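Local coordinates for protein probable glutathione S-transferase GSTU1 (Oryza sativa, PDB 1OYJ) that conjugates reduced glutathione to a wide range of hydrophobic electrophiles, both exogenous and endogenous, as a tau-class glutathione transferase, at residues F12-I23 and H210-F220. Residues are numbered along the deposited sequence; the frame is centred on the assembly and turned at random.
Sequences FWVSPFGQRCRI and HLPSPEKVYDF. With GSH (glutathione), chain N.
With chi1 at 71° the Trp13 side chain folds back over its own backbone, and the indole reaches Phe220, whose ring extends away from its backbone N (chi1 -176°). The contact joins the thioredoxin-fold N-terminal domain of this glutathione transferase to its helical C-terminal domain. The indole turns its edge to the Phe220 face, an offset edge-to-face pair with planes at 81°. Val14 CG1 lies over a face of the same phenyl ring, 3.9 Å from its centroid. Lys216 crosses the indole, and its NZ makes a cation-pi contact over the six-membered ring.

At the other end, Arg22 CB sits over the centre of the His210 ring. A water at the edges of the guanidinium and the imidazole, in both planes, accepts from Arg22 NH2 and hydrogen-bonds His210 ND1. Arg22 NE forms a salt bridge with Asp11. Trp13 O accepts from Arg22 NH1, Arg22 NH2 and Gln19 NE2, which probably helps hold the type I turn from Phe12 to Ser15. Ser15, a glutathione-binding residue, caps helix 16-28; its OG accepts from Gly18 N and lies 3.3 Å from glutathione SG2. Gln19 NE2 is also 3.4 Å from Pro212 CD, and Gln19 OE1 is 3.5 Å from Leu211 CD2.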
ATOM      1  N   PHE A  12       6.306 -10.327 -16.272  1.00 19.45           N
ATOM      2  CA  PHE A  12       7.618 -10.136 -16.841  1.00 20.25           C
ATOM      3  C   PHE A  12       8.458 -11.122 -16.022  1.00 21.48           C
ATOM      4  O   PHE A  12       8.366 -11.125 -14.758  1.00 21.44           O
ATOM      5  CB  PHE A  12       8.081  -8.697 -16.695  1.00 18.71           C
ATOM      6  CG  PHE A  12       9.483  -8.480 -17.174  1.00 23.19           C
ATOM      7  CD1 PHE A  12       9.833  -8.877 -18.427  1.00 27.45           C
ATOM      8  CD2 PHE A  12      10.397  -7.786 -16.430  1.00 27.65           C
ATOM      9  CE1 PHE A  12      11.134  -8.678 -18.939  1.00 31.61           C
ATOM     10  CE2 PHE A  12      11.701  -7.552 -16.939  1.00 33.78           C
ATOM     11  CZ  PHE A  12      12.073  -8.040 -18.185  1.00 27.74           C
ATOM     12  N   TRP A  13       9.225 -11.994 -16.666  1.00 20.73           N
ATOM     13  CA  TRP A  13       9.874 -13.140 -15.940  1.00 22.71           C
ATOM     14  C   TRP A  13      10.599 -12.824 -14.633  1.00 20.70           C
ATOM     15  O   TRP A  13      10.419 -13.500 -13.632  1.00 20.65           O
ATOM     16  CB  TRP A  13      10.796 -13.922 -16.940  1.00 22.84           C
ATOM     17  CG  TRP A  13      12.010 -13.188 -17.325  1.00 21.51           C
ATOM     18  CD1 TRP A  13      12.114 -12.333 -18.280  1.00 21.83           C
ATOM     19  CD2 TRP A  13      13.270 -13.266 -16.702  1.00 21.17           C
ATOM     20  NE1 TRP A  13      13.361 -11.746 -18.303  1.00 24.91           N
ATOM     21  CE2 TRP A  13      14.115 -12.361 -17.356  1.00 25.97           C
ATOM     22  CE3 TRP A  13      13.778 -14.019 -15.655  1.00 23.27           C
ATOM     23  CZ2 TRP A  13      15.423 -12.133 -16.964  1.00 22.53           C
ATOM     24  CZ3 TRP A  13      15.078 -13.837 -15.292  1.00 23.56           C
ATOM     25  CH2 TRP A  13      15.894 -12.938 -15.944  1.00 22.22           C
ATOM     26  N   VAL A  14      11.447 -11.815 -14.648  1.00 20.25           N
ATOM     27  CA  VAL A  14      12.314 -11.461 -13.505  1.00 20.33           C
ATOM     28  C   VAL A  14      11.606 -10.580 -12.447  1.00 20.88           C
ATOM     29  O   VAL A  14      12.174 -10.279 -11.400  1.00 20.25           O
ATOM     30  CB  VAL A  14      13.568 -10.730 -14.034  1.00 21.31           C
ATOM     31  CG1 VAL A  14      13.200  -9.251 -14.383  1.00 24.10           C
ATOM     32  CG2 VAL A  14      14.715 -10.757 -13.014  1.00 24.09           C
ATOM     33  N   SER A  15      10.356 -10.155 -12.710  1.00 18.40           N
ATOM     34  CA  SER A  15       9.613  -9.336 -11.717  1.00 20.14           C
ATOM     35  C   SER A  15       9.332  -9.990 -10.363  1.00 18.17           C
ATOM     36  O   SER A  15       8.578 -10.921 -10.280  1.00 20.16           O
ATOM     37  CB  SER A  15       8.251  -8.858 -12.240  1.00 17.92           C
ATOM     38  OG  SER A  15       7.607  -8.063 -11.285  1.00 21.16           O
ATOM     39  N   PRO A  16       9.830  -9.365  -9.315  1.00 18.34           N
ATOM     40  CA  PRO A  16       9.571  -9.842  -7.954  1.00 18.37           C
ATOM     41  C   PRO A  16       8.103  -9.706  -7.633  1.00 20.92           C
ATOM     42  O   PRO A  16       7.546 -10.522  -6.895  1.00 21.59           O
ATOM     43  CB  PRO A  16      10.449  -8.962  -7.112  1.00 19.01           C
ATOM     44  CG  PRO A  16      10.793  -7.785  -7.938  1.00 21.90           C
ATOM     45  CD  PRO A  16      10.757  -8.248  -9.339  1.00 15.23           C
ATOM     46  N   PHE A  17       7.454  -8.643  -8.209  1.00 22.03           N
ATOM     47  CA  PHE A  17       6.074  -8.360  -7.925  1.00 20.50           C
ATOM     48  C   PHE A  17       5.145  -9.393  -8.570  1.00 21.21           C
ATOM     49  O   PHE A  17       4.235  -9.931  -7.947  1.00 20.58           O
ATOM     50  CB  PHE A  17       5.736  -6.955  -8.421  1.00 22.70           C
ATOM     51  CG  PHE A  17       6.579  -5.890  -7.808  1.00 20.32           C
ATOM     52  CD1 PHE A  17       7.520  -5.234  -8.538  1.00 24.21           C
ATOM     53  CD2 PHE A  17       6.387  -5.537  -6.516  1.00 23.38           C
ATOM     54  CE1 PHE A  17       8.269  -4.207  -7.986  1.00 23.31           C
ATOM     55  CE2 PHE A  17       7.141  -4.531  -5.951  1.00 24.72           C
ATOM     56  CZ  PHE A  17       8.092  -3.900  -6.708  1.00 23.23           C
ATOM     57  N   GLY A  18       5.427  -9.759  -9.822  1.00 20.02           N
ATOM     58  CA  GLY A  18       4.655 -10.822 -10.489  1.00 19.43           C
ATOM     59  C   GLY A  18       4.971 -12.188  -9.869  1.00 20.65           C
ATOM     60  O   GLY A  18       4.121 -12.993  -9.629  1.00 20.32           O
ATOM     61  N   GLN A  19       6.194 -12.396  -9.469  1.00 20.35           N
ATOM     62  CA  GLN A  19       6.524 -13.620  -8.781  1.00 20.45           C
ATOM     63  C   GLN A  19       5.705 -13.850  -7.483  1.00 20.00           C
ATOM     64  O   GLN A  19       5.395 -14.969  -7.164  1.00 18.60           O
ATOM     65  CB  GLN A  19       8.016 -13.701  -8.529  1.00 19.78           C
ATOM     66  CG  GLN A  19       8.824 -13.977  -9.855  1.00 22.57           C
ATOM     67  CD  GLN A  19      10.254 -13.580  -9.682  1.00 23.93           C
ATOM     68  OE1 GLN A  19      10.629 -13.267  -8.593  1.00 23.32           O
ATOM     69  NE2 GLN A  19      11.048 -13.547 -10.766  1.00 18.58           N
ATOM     70  N   ARG A  20       5.394 -12.784  -6.728  1.00 18.68           N
ATOM     71  CA  ARG A  20       4.523 -12.922  -5.657  1.00 20.53           C
ATOM     72  C   ARG A  20       3.248 -13.647  -6.019  1.00 20.24           C
ATOM     73  O   ARG A  20       2.811 -14.505  -5.258  1.00 19.24           O
ATOM     74  CB  ARG A  20       4.091 -11.593  -5.001  1.00 21.45           C
ATOM     75  CG  ARG A  20       5.176 -10.762  -4.426  1.00 21.83           C
ATOM     76  CD  ARG A  20       4.744  -9.360  -4.107  1.00 18.90           C
ATOM     77  NE  ARG A  20       5.720  -8.660  -3.310  1.00 19.30           N
ATOM     78  CZ  ARG A  20       5.606  -7.421  -2.894  1.00 21.04           C
ATOM     79  NH1 ARG A  20       4.646  -6.629  -3.373  1.00 18.82           N
ATOM     80  NH2 ARG A  20       6.470  -6.950  -2.025  1.00 17.47           N
ATOM     81  N   CYS A  21       2.599 -13.192  -7.064  1.00 21.44           N
ATOM     82  CA  CYS A  21       1.326 -13.689  -7.415  1.00 21.35           C
ATOM     83  C   CYS A  21       1.502 -15.119  -7.954  1.00 20.43           C
ATOM     84  O   CYS A  21       0.638 -15.974  -7.778  1.00 20.34           O
ATOM     85  CB  CYS A  21       0.722 -12.845  -8.521  1.00 24.17           C
ATOM     86  SG  CYS A  21       0.697 -11.088  -8.208  1.00 25.63           S
ATOM     87  N   ARG A  22       2.603 -15.375  -8.663  1.00 18.54           N
ATOM     88  CA  ARG A  22       2.850 -16.787  -9.097  1.00 20.66           C
ATOM     89  C   ARG A  22       2.930 -17.764  -7.887  1.00 19.64           C
ATOM     90  O   ARG A  22       2.312 -18.872  -7.940  1.00 20.11           O
ATOM     91  CB  ARG A  22       4.137 -16.988  -9.950  1.00 19.86           C
ATOM     92  CG  ARG A  22       4.071 -16.208 -11.341  1.00 23.00           C
ATOM     93  CD  ARG A  22       5.410 -16.078 -12.102  1.00 24.59           C
ATOM     94  NE  ARG A  22       5.781 -14.727 -12.377  1.00 24.90           N
ATOM     95  CZ  ARG A  22       6.972 -14.369 -12.785  1.00 25.60           C
ATOM     96  NH1 ARG A  22       7.239 -13.099 -12.960  1.00 26.38           N
ATOM     97  NH2 ARG A  22       7.915 -15.273 -12.950  1.00 24.84           N
ATOM     98  N   ILE A  23       3.741 -17.402  -6.898  1.00 17.77           N
ATOM     99  CA  ILE A  23       3.921 -18.247  -5.696  1.00 19.13           C
ATOM    100  C   ILE A  23       2.605 -18.432  -4.965  1.00 19.94           C
ATOM    101  O   ILE A  23       2.298 -19.509  -4.521  1.00 22.77           O
ATOM    102  CB  ILE A  23       4.995 -17.608  -4.812  1.00 17.78           C
ATOM    103  CG1 ILE A  23       6.349 -17.768  -5.526  1.00 16.66           C
ATOM    104  CG2 ILE A  23       5.055 -18.159  -3.405  1.00 18.84           C
ATOM    105  CD1 ILE A  23       7.395 -16.788  -4.901  1.00 19.90           C
ATOM    106  N   HIS A 210       8.982 -20.740  -9.093  1.00 18.98           N
ATOM    107  CA  HIS A 210       8.835 -19.421  -9.601  1.00 17.67           C
ATOM    108  C   HIS A 210       9.985 -18.423  -9.422  1.00 18.58           C
ATOM    109  O   HIS A 210       9.965 -17.372 -10.037  1.00 18.75           O
ATOM    110  CB  HIS A 210       7.480 -18.918  -9.076  1.00 18.35           C
ATOM    111  CG  HIS A 210       6.319 -19.641  -9.728  1.00 17.26           C
ATOM    112  ND1 HIS A 210       6.115 -19.597 -11.086  1.00 16.71           N
ATOM    113  CD2 HIS A 210       5.284 -20.335  -9.214  1.00 17.13           C
ATOM    114  CE1 HIS A 210       5.053 -20.340 -11.385  1.00 19.66           C
ATOM    115  NE2 HIS A 210       4.523 -20.786 -10.265  1.00 15.63           N
ATOM    116  N   LEU A 211      11.012 -18.721  -8.592  1.00 16.83           N
ATOM    117  CA  LEU A 211      12.099 -17.778  -8.517  1.00 18.25           C
ATOM    118  C   LEU A 211      13.283 -18.138  -9.460  1.00 19.44           C
ATOM    119  O   LEU A 211      13.677 -19.256  -9.510  1.00 18.07           O
ATOM    120  CB  LEU A 211      12.617 -17.709  -7.160  1.00 18.25           C
ATOM    121  CG  LEU A 211      11.624 -17.222  -6.077  1.00 21.70           C
ATOM    122  CD1 LEU A 211      12.411 -16.737  -4.833  1.00 25.38           C
ATOM    123  CD2 LEU A 211      10.746 -16.139  -6.636  1.00 22.74           C
ATOM    124  N   PRO A 212      13.892 -17.181 -10.140  1.00 19.78           N
ATOM    125  CA  PRO A 212      15.116 -17.492 -10.880  1.00 19.87           C
ATOM    126  C   PRO A 212      16.245 -17.633  -9.859  1.00 20.21           C
ATOM    127  O   PRO A 212      16.079 -17.285  -8.695  1.00 17.77           O
ATOM    128  CB  PRO A 212      15.352 -16.298 -11.722  1.00 21.70           C
ATOM    129  CG  PRO A 212      14.347 -15.303 -11.303  1.00 23.07           C
ATOM    130  CD  PRO A 212      13.536 -15.778 -10.186  1.00 21.10           C
ATOM    131  N   SER A 213      17.390 -18.111 -10.324  1.00 19.00           N
ATOM    132  CA  SER A 213      18.521 -18.282  -9.473  1.00 19.77           C
ATOM    133  C   SER A 213      19.174 -16.920  -9.159  1.00 17.70           C
ATOM    134  O   SER A 213      19.104 -15.985  -9.942  1.00 18.61           O
ATOM    135  CB  SER A 213      19.523 -19.182 -10.179  1.00 19.07           C
ATOM    136  OG  SER A 213      20.181 -18.512 -11.221  1.00 17.43           O
ATOM    137  N   PRO A 214      19.902 -16.832  -8.077  1.00 19.26           N
ATOM    138  CA  PRO A 214      20.617 -15.563  -7.816  1.00 19.48           C
ATOM    139  C   PRO A 214      21.563 -15.151  -8.935  1.00 20.28           C
ATOM    140  O   PRO A 214      21.761 -13.936  -9.177  1.00 19.52           O
ATOM    141  CB  PRO A 214      21.405 -15.856  -6.542  1.00 20.60           C
ATOM    142  CG  PRO A 214      20.717 -17.069  -5.910  1.00 21.03           C
ATOM    143  CD  PRO A 214      20.096 -17.849  -6.999  1.00 19.40           C
ATOM    144  N   GLU A 215      22.140 -16.138  -9.644  1.00 20.22           N
ATOM    145  CA  GLU A 215      23.101 -15.822 -10.670  1.00 21.44           C
ATOM    146  C   GLU A 215      22.365 -15.244 -11.876  1.00 21.78           C
ATOM    147  O   GLU A 215      22.800 -14.316 -12.523  1.00 21.08           O
ATOM    148  CB  GLU A 215      23.838 -17.124 -11.085  1.00 24.26           C
ATOM    149  CG  GLU A 215      24.816 -17.679 -10.063  1.00 27.21           C
ATOM    150  CD  GLU A 215      24.149 -18.572  -9.003  1.00 33.35           C
ATOM    151  OE1 GLU A 215      22.919 -18.875  -9.074  1.00 31.41           O
ATOM    152  OE2 GLU A 215      24.874 -18.905  -8.020  1.00 40.99           O
ATOM    153  N   LYS A 216      21.214 -15.789 -12.193  1.00 20.81           N
ATOM    154  CA  LYS A 216      20.462 -15.204 -13.278  1.00 19.96           C
ATOM    155  C   LYS A 216      20.027 -13.764 -13.004  1.00 19.36           C
ATOM    156  O   LYS A 216      20.107 -12.893 -13.870  1.00 18.83           O
ATOM    157  CB  LYS A 216      19.243 -16.061 -13.541  1.00 18.78           C
ATOM    158  CG  LYS A 216      18.569 -15.623 -14.815  1.00 21.02           C
ATOM    159  CD  LYS A 216      18.014 -16.624 -15.629  1.00 24.02           C
ATOM    160  CE  LYS A 216      17.386 -16.000 -16.892  1.00 24.29           C
ATOM    161  NZ  LYS A 216      17.004 -17.006 -17.784  1.00 24.98           N
ATOM    162  N   VAL A 217      19.666 -13.481 -11.776  1.00 17.39           N
ATOM    163  CA  VAL A 217      19.293 -12.127 -11.389  1.00 18.94           C
ATOM    164  C   VAL A 217      20.493 -11.238 -11.415  1.00 18.94           C
ATOM    165  O   VAL A 217      20.404 -10.148 -11.923  1.00 19.23           O
ATOM    166  CB  VAL A 217      18.591 -12.066 -10.007  1.00 20.01           C
ATOM    167  CG1 VAL A 217      18.353 -10.635  -9.489  1.00 19.47           C
ATOM    168  CG2 VAL A 217      17.254 -12.773 -10.043  1.00 20.10           C
ATOM    169  N   TYR A 218      21.643 -11.733 -11.015  1.00 20.19           N
ATOM    170  CA  TYR A 218      22.843 -10.876 -11.024  1.00 21.20           C
ATOM    171  C   TYR A 218      23.199 -10.473 -12.434  1.00 23.08           C
ATOM    172  O   TYR A 218      23.717  -9.385 -12.647  1.00 22.43           O
ATOM    173  CB  TYR A 218      24.028 -11.543 -10.425  1.00 21.33           C
ATOM    174  CG  TYR A 218      25.277 -10.652 -10.236  1.00 25.18           C
ATOM    175  CD1 TYR A 218      25.194  -9.436  -9.612  1.00 27.04           C
ATOM    176  CD2 TYR A 218      26.514 -11.059 -10.689  1.00 28.76           C
ATOM    177  CE1 TYR A 218      26.297  -8.655  -9.408  1.00 32.71           C
ATOM    178  CE2 TYR A 218      27.642 -10.252 -10.499  1.00 34.89           C
ATOM    179  CZ  TYR A 218      27.501  -9.068  -9.859  1.00 32.61           C
ATOM    180  OH  TYR A 218      28.552  -8.230  -9.662  1.00 42.06           O
ATOM    181  N   ASP A 219      22.977 -11.391 -13.369  1.00 24.97           N
ATOM    182  CA  ASP A 219      23.213 -11.136 -14.785  1.00 26.80           C
ATOM    183  C   ASP A 219      22.233 -10.106 -15.317  1.00 25.65           C
ATOM    184  O   ASP A 219      22.594  -9.144 -16.042  1.00 28.39           O
ATOM    185  CB  ASP A 219      23.092 -12.458 -15.501  1.00 28.82           C
ATOM    186  CG  ASP A 219      24.390 -13.229 -15.476  1.00 32.84           C
ATOM    187  OD1 ASP A 219      25.485 -12.649 -15.157  1.00 38.99           O
ATOM    188  OD2 ASP A 219      24.373 -14.430 -15.728  1.00 41.73           O
ATOM    189  N   PHE A 220      20.997 -10.189 -14.885  1.00 24.94           N
ATOM    190  CA  PHE A 220      20.023  -9.145 -15.271  1.00 24.99           C
ATOM    191  C   PHE A 220      20.456  -7.763 -14.659  1.00 25.05           C
ATOM    192  O   PHE A 220      20.380  -6.737 -15.345  1.00 25.69           O
ATOM    193  CB  PHE A 220      18.655  -9.533 -14.827  1.00 22.85           C
ATOM    194  CG  PHE A 220      17.616  -8.620 -15.249  1.00 24.45           C
ATOM    195  CD1 PHE A 220      17.173  -8.621 -16.542  1.00 28.94           C
ATOM    196  CD2 PHE A 220      17.030  -7.766 -14.347  1.00 27.22           C
ATOM    197  CE1 PHE A 220      16.215  -7.709 -16.969  1.00 26.83           C
ATOM    198  CE2 PHE A 220      16.051  -6.905 -14.741  1.00 28.01           C
ATOM    199  CZ  PHE A 220      15.628  -6.896 -16.079  1.00 26.82           C
TER
HETATM  200  N1  GSH N 799       3.320  -1.483  -7.241  1.00 31.36           N
HETATM  201  CA1 GSH N 799       3.649  -2.535  -8.148  1.00 32.32           C
HETATM  202  C1  GSH N 799       3.145  -3.901  -7.877  1.00 32.54           C
HETATM  203  O11 GSH N 799       2.721  -4.747  -8.637  1.00 33.23           O
HETATM  204  O12 GSH N 799       3.220  -4.187  -6.702  1.00 29.24           O
HETATM  205  CB1 GSH N 799       4.795  -2.388  -9.126  1.00 34.07           C
HETATM  206  CG1 GSH N 799       4.910  -3.446 -10.230  1.00 32.76           C
HETATM  207  CD1 GSH N 799       6.053  -3.059 -11.162  1.00 33.05           C
HETATM  208  OE1 GSH N 799       6.909  -2.303 -10.736  1.00 35.50           O
HETATM  209  N2  GSH N 799       6.115  -3.586 -12.386  1.00 31.82           N
HETATM  210  CA2 GSH N 799       7.174  -3.245 -13.302  1.00 32.35           C
HETATM  211  C2  GSH N 799       6.467  -2.604 -14.508  1.00 35.16           C
HETATM  212  O2  GSH N 799       5.568  -3.250 -15.005  1.00 29.22           O
HETATM  213  CB2 GSH N 799       7.891  -4.541 -13.682  1.00 35.08           C
HETATM  214  SG2 GSH N 799       8.893  -5.176 -12.281  1.00 43.40           S
HETATM  215  N3  GSH N 799       6.646  -1.334 -14.871  1.00 47.99           N
HETATM  216  CA3 GSH N 799       6.718  -1.225 -16.350  1.00 49.71           C
HETATM  217  C3  GSH N 799       7.742  -0.352 -17.075  1.00 54.95           C
HETATM  218  O31 GSH N 799       7.409   0.375 -18.066  1.00 51.84           O
HETATM  219  O32 GSH N 799       8.915  -0.393 -16.735  1.00 56.10           O
HETATM  220  O   HOH W   1       7.652 -18.391 -12.989  1.00 30.64           O